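Side-chain contacts in beta-lactamase (Sebaldella termitidis, PDB 6N1N), which probably hydrolyses beta-lactam antibiotics to substituted beta-amino acids, as a class D enzyme linked to antibiotic resistance: residues G78-R81 with Y82-W86; I60-E64 with E65-D69; Y206-K210 with E211-F215; E149-D152 with F153-L157. All coordinates share one frame; numbering follows the deposited sequence. Where two conformers were deposited one is given.

Contact 1 of 4, residues G78-R81 with Y82-W86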
loop_
_atom_site.group_PDB
_atom_site.type_symbol
_atom_site.label_atom_id
_atom_site.label_comp_id
_atom_site.label_asym_id
_atom_site.label_seq_id
_atom_site.Cartn_x
_atom_site.Cartn_y
_atom_site.Cartn_z
ATOM N N GLY A 78 18.945 4.153 -19.089
ATOM C CA GLY A 78 19.021 5.262 -20.017
ATOM C C GLY A 78 17.810 5.476 -20.909
ATOM O O GLY A 78 17.835 6.398 -21.732
ATOM N N ILE A 79 16.759 4.670 -20.775
ATOM C CA ILE A 79 15.530 4.837 -21.549
ATOM C C ILE A 79 14.690 5.934 -20.905
ATOM O O ILE A 79 14.341 5.846 -19.726
ATOM C CB ILE A 79 14.750 3.515 -21.614
ATOM C CG1 ILE A 79 15.634 2.417 -22.215
ATOM C CG2 ILE A 79 13.419 3.684 -22.375
ATOM C CD1 ILE A 79 15.008 1.067 -22.224
ATOM N N LYS A 80 14.323 6.950 -21.693
ATOM C CA LYS A 80 13.436 7.995 -21.197
ATOM C C LYS A 80 12.044 7.416 -20.994
ATOM O O LYS A 80 11.471 6.815 -21.910
ATOM C CB LYS A 80 13.373 9.168 -22.179
ATOM C CG LYS A 80 12.422 10.297 -21.712
ATOM C CD LYS A 80 12.170 11.350 -22.796
ATOM C CE LYS A 80 11.294 12.501 -22.290
ATOM N NZ LYS A 80 10.739 13.354 -23.398
ATOM N N ARG A 81 11.509 7.576 -19.788
ATOM C CA ARG A 81 10.159 7.153 -19.451
ATOM C C ARG A 81 9.357 8.394 -19.077
ATOM O O ARG A 81 9.915 9.490 -18.960
ATOM C CB ARG A 81 10.188 6.117 -18.324
ATOM C CG ARG A 81 10.889 4.857 -18.740
ATOM C CD ARG A 81 10.859 3.798 -17.610
ATOM N NE ARG A 81 11.329 2.511 -18.110
ATOM C CZ ARG A 81 12.606 2.169 -18.201
ATOM N NH1 ARG A 81 13.557 3.008 -17.823
ATOM N NH2 ARG A 81 12.936 0.986 -18.702
ATOM N N TYR A 82 8.046 8.235 -18.892
ATOM C CA TYR A 82 7.177 9.410 -18.904
ATOM C C TYR A 82 7.194 10.230 -17.610
ATOM O O TYR A 82 6.658 11.344 -17.612
ATOM C CB TYR A 82 5.743 9.003 -19.272
ATOM C CG TYR A 82 5.046 8.092 -18.304
ATOM C CD1 TYR A 82 4.509 8.597 -17.141
ATOM C CD2 TYR A 82 4.873 6.746 -18.585
ATOM C CE1 TYR A 82 3.874 7.785 -16.236
ATOM C CE2 TYR A 82 4.218 5.917 -17.694
ATOM C CZ TYR A 82 3.712 6.451 -16.518
ATOM O OH TYR A 82 3.050 5.646 -15.620
ATOM N N ILE A 83 7.806 9.747 -16.525
ATOM C CA ILE A 83 8.014 10.533 -15.306
ATOM C C ILE A 83 9.491 10.883 -15.233
ATOM O O ILE A 83 10.336 9.985 -15.139
ATOM C CB ILE A 83 7.603 9.768 -14.033
ATOM C CG1 ILE A 83 6.134 9.353 -14.052
ATOM C CG2 ILE A 83 7.872 10.606 -12.789
ATOM C CD1 ILE A 83 5.162 10.516 -14.114
ATOM N N GLU A 84 9.817 12.191 -15.219
ATOM C CA GLU A 84 11.221 12.590 -15.294
ATOM C C GLU A 84 12.025 12.075 -14.098
ATOM O O GLU A 84 13.191 11.706 -14.247
ATOM C CB GLU A 84 11.351 14.115 -15.388
ATOM C CG GLU A 84 11.312 14.676 -16.805
ATOM C CD GLU A 84 12.362 14.074 -17.733
ATOM O OE1 GLU A 84 13.393 13.552 -17.250
ATOM O OE2 GLU A 84 12.140 14.124 -18.961
ATOM N N ASN A 85 11.429 12.059 -12.901
ATOM C CA ASN A 85 12.151 11.566 -11.735
ATOM C C ASN A 85 12.576 10.097 -11.891
ATOM O O ASN A 85 13.413 9.626 -11.115
ATOM C CB ASN A 85 11.300 11.694 -10.472
ATOM C CG ASN A 85 11.355 13.082 -9.848
ATOM O OD1 ASN A 85 12.308 13.817 -10.024
ATOM N ND2 ASN A 85 10.310 13.432 -9.123
ATOM N N TRP A 86 11.986 9.362 -12.840
ATOM C CA TRP A 86 12.389 7.977 -13.083
ATOM C C TRP A 86 13.646 7.870 -13.926
ATOM O O TRP A 86 14.227 6.793 -14.013
ATOM C CB TRP A 86 11.296 7.193 -13.822
ATOM C CG TRP A 86 10.025 6.973 -13.057
ATOM C CD1 TRP A 86 9.806 7.221 -11.731
ATOM C CD2 TRP A 86 8.791 6.478 -13.579
ATOM N NE1 TRP A 86 8.516 6.903 -11.403
ATOM C CE2 TRP A 86 7.872 6.438 -12.517
ATOM C CE3 TRP A 86 8.370 6.066 -14.860
ATOM C CZ2 TRP A 86 6.555 6.015 -12.680
ATOM C CZ3 TRP A 86 7.061 5.633 -15.011
ATOM C CH2 TRP A 86 6.174 5.607 -13.936
HETATM O O HOH W 1 13.326 5.669 -16.536
HETATM O O HOH W 2 9.950 12.082 -19.093
#
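Arg-81 meets Trp-86 through the base of its side chain. Its CB lies 3.9 Å from CE3 of Trp-86, at the edge of the indole and in the ring plane. Two more apolar contacts within 82-86 hold the same indole. CB of Ile-83 sits over the centre of one of its faces, 3.5 Å above the plane. CZ3 of Trp-86 in turn stands 3.8 Å above one face of the Tyr-82 ring, shifted toward the rim. Tyr-82 CG lies between its own backbone N and carbonyl carbon (chi1 64°), and this turns the ring toward the indole.

The whole stretch belongs to the long loop between helices 56-63 and 92-98 and ends in a short 3-10 turn, 84-86. The turn starts with a backbone bond from Trp-86 N to Ile-83 O. Here the loop runs close to the active site: the side chain of Trp-86 is about 7 Å from that of Ser-51, the predicted acylated serine. Trp-86 NE1 is hydrogen-bonded to the carbonyl oxygen of Tyr-98.

Polar links across the contact pass through water. Arg-81 NH1 donates to one water over 3.0 Å, in the guanidinium plane, and that water makes a weak bond to Trp-86 O. The guanidinium also forms a salt bridge with Asp-77. A second water donates to Arg-81 O over 2.6 Å and weakly to Glu-84 OE2.

Lys-80 extends obliquely past Glu-84, touching it through CE. Its NZ stays 4.7 Å from Glu-84 OE2, so any attraction between the charges is probably weak.

Contact 2 of 4, residues I60-E64 with E65-D69; sequences IFLEE and EVVKD
Leu-62 O is gripped by Glu-65 N, at 3.1 Å, and by a water at 2.7 Å. The Glu-65 N-H comes from above the carbonyl plane. The same water can also donate to Val-67 O, so it spans the turn, although it has more acceptors near it than protons.

Phe-61 O takes the N-H of Val-66 over 2.8 Å, this time in the carbonyl plane, though the hydrogen bond itself is bent. Both bonds reach back into the last turn of helix 56-63. With the positive phi of Glu-65 (66°) they form a Schellman motif, which ends the helix and turns the chain into the following loop.

Val-66 is thereby folded back on Phe-61. Its CG1 lies over one face of the ring, 4.2 Å from the centroid and 18° off the normal, a CH-pi contact. CG1 is anti to the Val-66 backbone N (chi1 173°), and this sets it over the ring. The Phe-61 ring also meets that of Tyr-104.

Farther on, CD2 of Leu-62 touches CA of Asp-69 at 3.8 Å and CG2 of Val-67 at 4.1 Å. A second water joins Glu-63 O to Glu-65 OE2 at the surface.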
loop_
_atom_site.group_PDB
_atom_site.type_symbol
_atom_site.label_atom_id
_atom_site.label_comp_id
_atom_site.label_asym_id
_atom_site.label_seq_id
_atom_site.Cartn_x
_atom_site.Cartn_y
_atom_site.Cartn_z
ATOM N N ILE A 60 11.143 -7.388 0.877
ATOM C CA ILE A 60 11.745 -8.546 0.236
ATOM C C ILE A 60 13.095 -8.172 -0.364
ATOM O O ILE A 60 14.068 -8.915 -0.226
ATOM C CB ILE A 60 10.791 -9.133 -0.821
ATOM C CG1 ILE A 60 9.544 -9.736 -0.152
ATOM C CG2 ILE A 60 11.481 -10.207 -1.652
ATOM C CD1 ILE A 60 8.419 -10.105 -1.108
ATOM N N PHE A 61 13.177 -7.022 -1.047
ATOM C CA PHE A 61 14.443 -6.596 -1.647
ATOM C C PHE A 61 15.564 -6.519 -0.602
ATOM O O PHE A 61 16.692 -6.966 -0.855
ATOM C CB PHE A 61 14.284 -5.232 -2.329
ATOM C CG PHE A 61 13.701 -5.279 -3.728
ATOM C CD1 PHE A 61 12.973 -6.363 -4.184
ATOM C CD2 PHE A 61 13.870 -4.202 -4.573
ATOM C CE1 PHE A 61 12.440 -6.374 -5.448
ATOM C CE2 PHE A 61 13.351 -4.211 -5.847
ATOM C CZ PHE A 61 12.642 -5.299 -6.286
ATOM N N LEU A 62 15.286 -5.951 0.572
ATOM C CA LEU A 62 16.320 -5.845 1.588
ATOM C C LEU A 62 16.651 -7.199 2.189
ATOM O O LEU A 62 17.824 -7.538 2.350
ATOM C CB LEU A 62 15.892 -4.857 2.672
ATOM C CG LEU A 62 15.833 -3.437 2.135
ATOM C CD1 LEU A 62 14.970 -2.593 3.030
ATOM C CD2 LEU A 62 17.239 -2.820 2.027
ATOM N N GLU A 63 15.631 -7.982 2.545
ATOM C CA GLU A 63 15.909 -9.268 3.189
ATOM C C GLU A 63 16.684 -10.201 2.265
ATOM O O GLU A 63 17.570 -10.954 2.721
ATOM C CB GLU A 63 14.607 -9.920 3.652
ATOM C CG GLU A 63 14.808 -11.091 4.642
ATOM C CD GLU A 63 15.361 -10.656 5.985
ATOM O OE1 GLU A 63 15.316 -9.449 6.284
ATOM O OE2 GLU A 63 15.814 -11.538 6.758
ATOM N N GLU A 64 16.370 -10.174 0.973
ATOM C CA GLU A 64 17.028 -10.999 -0.031
ATOM C C GLU A 64 18.307 -10.379 -0.587
ATOM O O GLU A 64 18.922 -10.969 -1.483
ATOM C CB GLU A 64 16.064 -11.290 -1.189
ATOM C CG GLU A 64 14.929 -12.217 -0.813
ATOM C CD GLU A 64 15.451 -13.540 -0.308
ATOM O OE1 GLU A 64 16.232 -14.172 -1.036
ATOM O OE2 GLU A 64 15.117 -13.934 0.821
ATOM N N GLU A 65 18.703 -9.211 -0.096
ATOM C CA GLU A 65 19.957 -8.556 -0.467
ATOM C C GLU A 65 19.988 -8.112 -1.927
ATOM O O GLU A 65 21.062 -7.943 -2.510
ATOM C CB GLU A 65 21.149 -9.464 -0.147
ATOM C CG GLU A 65 21.204 -9.764 1.333
ATOM C CD GLU A 65 22.298 -10.736 1.706
ATOM O OE1 GLU A 65 23.439 -10.532 1.263
ATOM O OE2 GLU A 65 22.002 -11.714 2.422
ATOM N N VAL A 66 18.815 -7.856 -2.514
ATOM C CA VAL A 66 18.769 -7.237 -3.834
ATOM C C VAL A 66 19.550 -5.933 -3.820
ATOM O O VAL A 66 20.307 -5.631 -4.759
ATOM C CB VAL A 66 17.307 -7.019 -4.265
ATOM C CG1 VAL A 66 17.218 -6.216 -5.565
ATOM C CG2 VAL A 66 16.624 -8.353 -4.436
ATOM N N VAL A 67 19.351 -5.127 -2.780
ATOM C CA VAL A 67 20.179 -3.966 -2.479
ATOM C C VAL A 67 20.644 -4.130 -1.042
ATOM O O VAL A 67 19.996 -4.812 -0.238
ATOM C CB VAL A 67 19.457 -2.617 -2.674
ATOM C CG1 VAL A 67 19.233 -2.346 -4.146
ATOM C CG2 VAL A 67 18.126 -2.589 -1.942
ATOM N N LYS A 68 21.784 -3.517 -0.722
ATOM C CA LYS A 68 22.355 -3.655 0.612
ATOM C C LYS A 68 21.608 -2.801 1.622
ATOM O O LYS A 68 21.434 -3.207 2.779
ATOM C CB LYS A 68 23.841 -3.282 0.591
ATOM C CG LYS A 68 24.534 -3.405 1.938
ATOM C CD LYS A 68 26.050 -3.364 1.792
ATOM C CE LYS A 68 26.740 -3.492 3.138
ATOM N NZ LYS A 68 26.423 -2.345 4.028
ATOM N N ASP A 69 21.155 -1.630 1.198
ATOM C CA ASP A 69 20.418 -0.712 2.050
ATOM C C ASP A 69 19.632 0.196 1.114
ATOM O O ASP A 69 19.587 -0.038 -0.098
ATOM C CB ASP A 69 21.349 0.056 2.993
ATOM C CG ASP A 69 22.463 0.779 2.267
ATOM O OD1 ASP A 69 22.173 1.422 1.238
ATOM O OD2 ASP A 69 23.630 0.736 2.747
HETATM O O HOH W 3 19.789 -5.693 2.568
HETATM O O HOH W 4 19.284 -13.072 2.062
#

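Contact 3 of 4, residues Y206-K210 with E211-F215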
loop_
_atom_site.group_PDB
_atom_site.type_symbol
_atom_site.label_atom_id
_atom_site.label_comp_id
_atom_site.label_asym_id
_atom_site.label_seq_id
_atom_site.Cartn_x
_atom_site.Cartn_y
_atom_site.Cartn_z
ATOM N N TYR A 206 -0.445 3.188 7.584
ATOM C CA TYR A 206 -0.854 3.397 8.960
ATOM C C TYR A 206 -0.369 4.762 9.408
ATOM O O TYR A 206 0.622 5.296 8.901
ATOM C CB TYR A 206 -0.370 2.279 9.901
ATOM C CG TYR A 206 1.122 2.059 10.146
ATOM C CD1 TYR A 206 1.783 2.707 11.189
ATOM C CD2 TYR A 206 1.840 1.132 9.416
ATOM C CE1 TYR A 206 3.127 2.449 11.471
ATOM C CE2 TYR A 206 3.215 0.888 9.674
ATOM C CZ TYR A 206 3.849 1.559 10.699
ATOM O OH TYR A 206 5.186 1.295 10.993
ATOM N N ILE A 207 -1.090 5.320 10.366
ATOM C CA ILE A 207 -0.809 6.633 10.912
ATOM C C ILE A 207 -0.652 6.490 12.415
ATOM O O ILE A 207 -1.501 5.888 13.082
ATOM C CB ILE A 207 -1.901 7.656 10.547
ATOM C CG1 ILE A 207 -1.450 9.057 11.004
ATOM C CG2 ILE A 207 -3.293 7.311 11.121
ATOM C CD1 ILE A 207 -2.356 10.210 10.460
ATOM N N GLU A 208 0.448 7.034 12.932
ATOM C CA GLU A 208 0.727 7.112 14.366
ATOM C C GLU A 208 0.200 8.448 14.870
ATOM O O GLU A 208 0.672 9.511 14.446
ATOM C CB GLU A 208 2.232 6.986 14.628
ATOM C CG GLU A 208 2.788 5.619 14.216
ATOM C CD GLU A 208 4.303 5.448 14.262
ATOM O OE1 GLU A 208 5.039 6.410 13.960
ATOM O OE2 GLU A 208 4.769 4.312 14.577
ATOM N N ALA A 209 -0.763 8.396 15.793
ATOM C CA ALA A 209 -1.441 9.591 16.274
ATOM C C ALA A 209 -2.147 9.244 17.572
ATOM O O ALA A 209 -2.594 8.110 17.756
ATOM C CB ALA A 209 -2.458 10.114 15.259
ATOM N N LYS A 210 -2.268 10.237 18.453
ATOM C CA LYS A 210 -3.131 10.131 19.639
ATOM C C LYS A 210 -2.741 8.961 20.532
ATOM O O LYS A 210 -3.606 8.230 21.032
ATOM C CB LYS A 210 -4.608 10.014 19.244
ATOM C CG LYS A 210 -5.169 11.233 18.516
ATOM C CD LYS A 210 -6.678 11.126 18.373
ATOM C CE LYS A 210 -7.398 11.493 19.662
ATOM N NZ LYS A 210 -8.850 11.137 19.604
ATOM N N GLU A 211 -1.435 8.776 20.740
ATOM C CA GLU A 211 -0.907 7.639 21.494
ATOM C C GLU A 211 -1.561 6.345 21.024
ATOM O O GLU A 211 -1.999 5.514 21.813
ATOM C CB GLU A 211 -1.084 7.846 23.000
ATOM C CG GLU A 211 -0.158 8.909 23.582
ATOM C CD GLU A 211 -0.286 9.055 25.100
ATOM O OE1 GLU A 211 -1.371 9.466 25.573
ATOM O OE2 GLU A 211 0.697 8.749 25.815
ATOM N N ASN A 212 -1.589 6.173 19.708
ATOM C CA ASN A 212 -2.264 5.041 19.098
ATOM C C ASN A 212 -1.681 4.849 17.714
ATOM O O ASN A 212 -0.818 5.619 17.262
ATOM C CB ASN A 212 -3.768 5.311 19.030
ATOM C CG ASN A 212 -4.606 4.061 18.945
ATOM O OD1 ASN A 212 -4.144 2.971 18.592
ATOM N ND2 ASN A 212 -5.878 4.233 19.230
ATOM N N VAL A 213 -2.175 3.822 17.032
ATOM C CA VAL A 213 -1.864 3.565 15.629
ATOM C C VAL A 213 -3.171 3.215 14.929
ATOM O O VAL A 213 -3.936 2.376 15.411
ATOM C CB VAL A 213 -0.868 2.410 15.425
ATOM C CG1 VAL A 213 -0.383 2.365 13.972
ATOM C CG2 VAL A 213 0.294 2.546 16.333
ATOM N N TYR A 214 -3.398 3.815 13.769
ATOM C CA TYR A 214 -4.572 3.536 12.949
ATOM C C TYR A 214 -4.093 3.005 11.599
ATOM O O TYR A 214 -3.496 3.738 10.802
ATOM C CB TYR A 214 -5.449 4.780 12.777
ATOM C CG TYR A 214 -5.889 5.357 14.100
ATOM C CD1 TYR A 214 -7.092 4.972 14.704
ATOM C CD2 TYR A 214 -5.070 6.244 14.801
ATOM C CE1 TYR A 214 -7.460 5.461 15.920
ATOM C CE2 TYR A 214 -5.441 6.742 16.029
ATOM C CZ TYR A 214 -6.626 6.357 16.584
ATOM O OH TYR A 214 -6.981 6.891 17.789
ATOM N N PHE A 215 -4.370 1.722 11.353
ATOM C CA PHE A 215 -4.093 1.109 10.059
ATOM C C PHE A 215 -5.235 1.391 9.107
ATOM O O PHE A 215 -6.394 1.437 9.519
ATOM C CB PHE A 215 -3.890 -0.392 10.249
ATOM C CG PHE A 215 -2.712 -0.713 11.126
ATOM C CD1 PHE A 215 -1.475 -0.932 10.568
ATOM C CD2 PHE A 215 -2.816 -0.697 12.507
ATOM C CE1 PHE A 215 -0.385 -1.168 11.363
ATOM C CE2 PHE A 215 -1.728 -0.935 13.298
ATOM C CZ PHE A 215 -0.506 -1.182 12.740
HETATM O O HOH W 5 -6.182 6.948 20.793
#
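Strands 206-209 and 212-215 run antiparallel, with 160° between their directions, and Lys-210 and Glu-211 make the turn. Both turn residues have positive phi. Ile-207 and Tyr-214 form a hydrogen-bonded pair. Tyr-214 N donates to Ile-207 O over 2.9 Å, in the carbonyl plane. Ile-207 N returns a bond of like length to Tyr-214 O, but its donor is tilted from that plane. Tyr-206 with Phe-215 and Glu-208 with Val-213 are non-hydrogen-bonded pairs.

On the face that carries Tyr-206, the side chains of Tyr-206 and Phe-215 lie side by side and point the same way. Their ring centroids are 5.2 Å apart and the planes are inclined at 41°, an oblique meeting. Tyr-206 CD1 also reaches Val-213 CG1 at 3.5 Å. Tyr-206 CG sits between its backbone N and carbonyl carbon (chi1 65°), which brings the ring against both of these neighbours.

The hairpin lies within the central, mainly antiparallel sheet of the penicillin-recognising serine-enzyme fold. Strand 184-195 flanks it beside 206-209, and strand 22-29 beside 212-215. Helix 147-159 packs on the Tyr-206 face.

On the face of Ile-207, its CG2 meets Tyr-214 CB at 3.7 Å. The Tyr-214 ring turns an edge to Ala-209 O, with CE2 3.6 Å away. Asn-212 is held by its amide. OD1 accepts from Val-213 N over 2.7 Å and also from Lys-31 N, while ND2 donates to Asp-29. ND2 gives a further bond, of 3.1 Å, to a water that donates to Lys-210 O.

Contact 4 of 4, residues E149-D152 with F153-L157; sequences EQID and FLINL
Ile-151 and Ile-155 meet one turn apart on helix 147-159. CG2 of Ile-151 touches CD1 of Ile-155 at 3.7 Å. Ile-155 CG1 is anti to its carbonyl carbon (chi1 -66°), and this sends CD1 back toward the preceding turn. The backbones of the same two residues are bonded. Ile-155 N donates to Ile-151 O over 2.8 Å, almost in line with the carbonyl bond. CG1 of Ile-155 also lies 3.3 Å from that oxygen.

Gln-150 O has a similar setting. It accepts from Leu-154 N at 2.9 Å, and CG of Leu-154 lies 3.3 Å from it. The Phe-153 ring turns its edge to the same oxygen, which lies near the ring plane, 3.9 Å from CD2 of Phe-153. Asp-152 runs alongside Ile-155, and its OD1 comes to 4.1 Å from Ile-155 CD1. Asp-152 O accepts from Asn-156 N over 3.1 Å. The Asn-156 amide nitrogen also approaches it, but at an angle too poor for a bond.

Beyond this shell, Ile-151 and Ile-155 face Tyr-28 of strand 22-29. Phe-153 packs edge-to-face with Tyr-125 and against Leu-59 of helix 56-63. Glu-149 forms a salt bridge with Arg-46, and Gln-150 NE2 bonds to Thr-52 OG1, next in sequence to the predicted acylated serine, Ser-51.

The bonding here is regular i to i+4 alpha-helix. Each carbonyl from Glu-149 to Asp-152 accepts the N-H four residues on. These backbone groups are thus satisfied within the helix. The side-chain ends of Glu-149 and Gln-150 bond to other parts of the chain, and the isoleucines present an apolar ridge to the sheet.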
loop_
_atom_site.group_PDB
_atom_site.type_symbol
_atom_site.label_atom_id
_atom_site.label_comp_id
_atom_site.label_asym_id
_atom_site.label_seq_id
_atom_site.Cartn_x
_atom_site.Cartn_y
_atom_site.Cartn_z
ATOM N N GLU A 149 -7.049 -7.660 4.234
ATOM C CA GLU A 149 -5.772 -8.353 4.159
ATOM C C GLU A 149 -4.595 -7.390 4.076
ATOM O O GLU A 149 -3.511 -7.690 4.610
ATOM C CB GLU A 149 -5.771 -9.290 2.946
ATOM C CG GLU A 149 -6.720 -10.448 3.075
ATOM C CD GLU A 149 -6.820 -11.284 1.826
ATOM O OE1 GLU A 149 -6.861 -10.717 0.719
ATOM O OE2 GLU A 149 -6.852 -12.522 1.957
ATOM N N GLN A 150 -4.776 -6.241 3.419
ATOM C CA GLN A 150 -3.735 -5.218 3.456
ATOM C C GLN A 150 -3.458 -4.804 4.890
ATOM O O GLN A 150 -2.307 -4.721 5.320
ATOM C CB GLN A 150 -4.135 -3.978 2.652
ATOM C CG GLN A 150 -4.183 -4.160 1.160
ATOM C CD GLN A 150 -2.919 -3.739 0.457
ATOM O OE1 GLN A 150 -1.825 -3.692 1.035
ATOM N NE2 GLN A 150 -3.060 -3.444 -0.829
ATOM N N ILE A 151 -4.524 -4.550 5.646
ATOM C CA ILE A 151 -4.371 -4.100 7.024
ATOM C C ILE A 151 -3.730 -5.188 7.869
ATOM O O ILE A 151 -2.854 -4.913 8.696
ATOM C CB ILE A 151 -5.728 -3.657 7.588
ATOM C CG1 ILE A 151 -6.107 -2.290 6.976
ATOM C CG2 ILE A 151 -5.699 -3.619 9.117
ATOM C CD1 ILE A 151 -7.526 -1.859 7.205
ATOM N N ASP A 152 -4.150 -6.438 7.702
ATOM C CA ASP A 152 -3.576 -7.481 8.546
ATOM C C ASP A 152 -2.083 -7.619 8.275
ATOM O O ASP A 152 -1.293 -7.789 9.210
ATOM C CB ASP A 152 -4.336 -8.792 8.351
ATOM C CG ASP A 152 -5.601 -8.860 9.263
ATOM O OD1 ASP A 152 -5.530 -8.435 10.449
ATOM O OD2 ASP A 152 -6.669 -9.291 8.803
ATOM N N PHE A 153 -1.682 -7.462 7.009
ATOM C CA PHE A 153 -0.264 -7.480 6.648
ATOM C C PHE A 153 0.476 -6.301 7.280
ATOM O O PHE A 153 1.582 -6.467 7.820
ATOM C CB PHE A 153 -0.138 -7.471 5.119
ATOM C CG PHE A 153 1.197 -6.970 4.621
ATOM C CD1 PHE A 153 2.319 -7.767 4.663
ATOM C CD2 PHE A 153 1.320 -5.683 4.152
ATOM C CE1 PHE A 153 3.545 -7.274 4.231
ATOM C CE2 PHE A 153 2.524 -5.194 3.721
ATOM C CZ PHE A 153 3.634 -5.972 3.753
ATOM N N LEU A 154 -0.137 -5.125 7.264
ATOM C CA LEU A 154 0.500 -3.941 7.821
ATOM C C LEU A 154 0.619 -4.030 9.344
ATOM O O LEU A 154 1.610 -3.562 9.891
ATOM C CB LEU A 154 -0.264 -2.690 7.423
ATOM C CG LEU A 154 -0.187 -2.326 5.942
ATOM C CD1 LEU A 154 -1.287 -1.377 5.555
ATOM C CD2 LEU A 154 1.169 -1.724 5.609
ATOM N N ILE A 155 -0.366 -4.634 10.029
ATOM C CA ILE A 155 -0.259 -4.836 11.477
ATOM C C ILE A 155 0.919 -5.745 11.798
ATOM O O ILE A 155 1.693 -5.500 12.741
ATOM C CB ILE A 155 -1.574 -5.411 12.042
ATOM C CG1 ILE A 155 -2.726 -4.420 11.913
ATOM C CG2 ILE A 155 -1.413 -5.792 13.507
ATOM C CD1 ILE A 155 -4.086 -5.032 12.128
ATOM N N ASN A 156 1.030 -6.855 11.072
ATOM C CA ASN A 156 2.154 -7.759 11.259
ATOM C C ASN A 156 3.489 -7.076 10.968
ATOM O O ASN A 156 4.491 -7.383 11.606
ATOM C CB ASN A 156 1.972 -9.002 10.384
ATOM C CG ASN A 156 1.020 -9.999 11.004
ATOM O OD1 ASN A 156 1.063 -10.235 12.207
ATOM N ND2 ASN A 156 0.147 -10.574 10.197
ATOM N N LEU A 157 3.539 -6.196 9.965
ATOM C CA LEU A 157 4.749 -5.412 9.727
ATOM C C LEU A 157 5.065 -4.519 10.924
ATOM O O LEU A 157 6.197 -4.519 11.453
ATOM C CB LEU A 157 4.574 -4.591 8.424
ATOM C CG LEU A 157 5.748 -3.854 7.785
ATOM C CD1 LEU A 157 5.370 -3.206 6.420
ATOM C CD2 LEU A 157 6.325 -2.796 8.679
#

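All four contacts are local, and they follow one another in series; none nests in or crosses another. From the N terminus, contact 2 comes first and closes the turn that ends helix 56-63. Contact 1 follows in the loop before helix 92-98, with its centre about 24 Å from that of contact 2. Contact 4 is one stretch of helix 147-159. Contact 3 closes the hairpin of strands 198-209 and 212-222, on the opposite side of the chain's centre from contact 1. Only contacts 3 and 4 touch. Phe-215 CE1 lies 3.4 Å from Leu-154 O, and Phe-215 CB meets Ile-151 CG2, so the helix packs on the sheet.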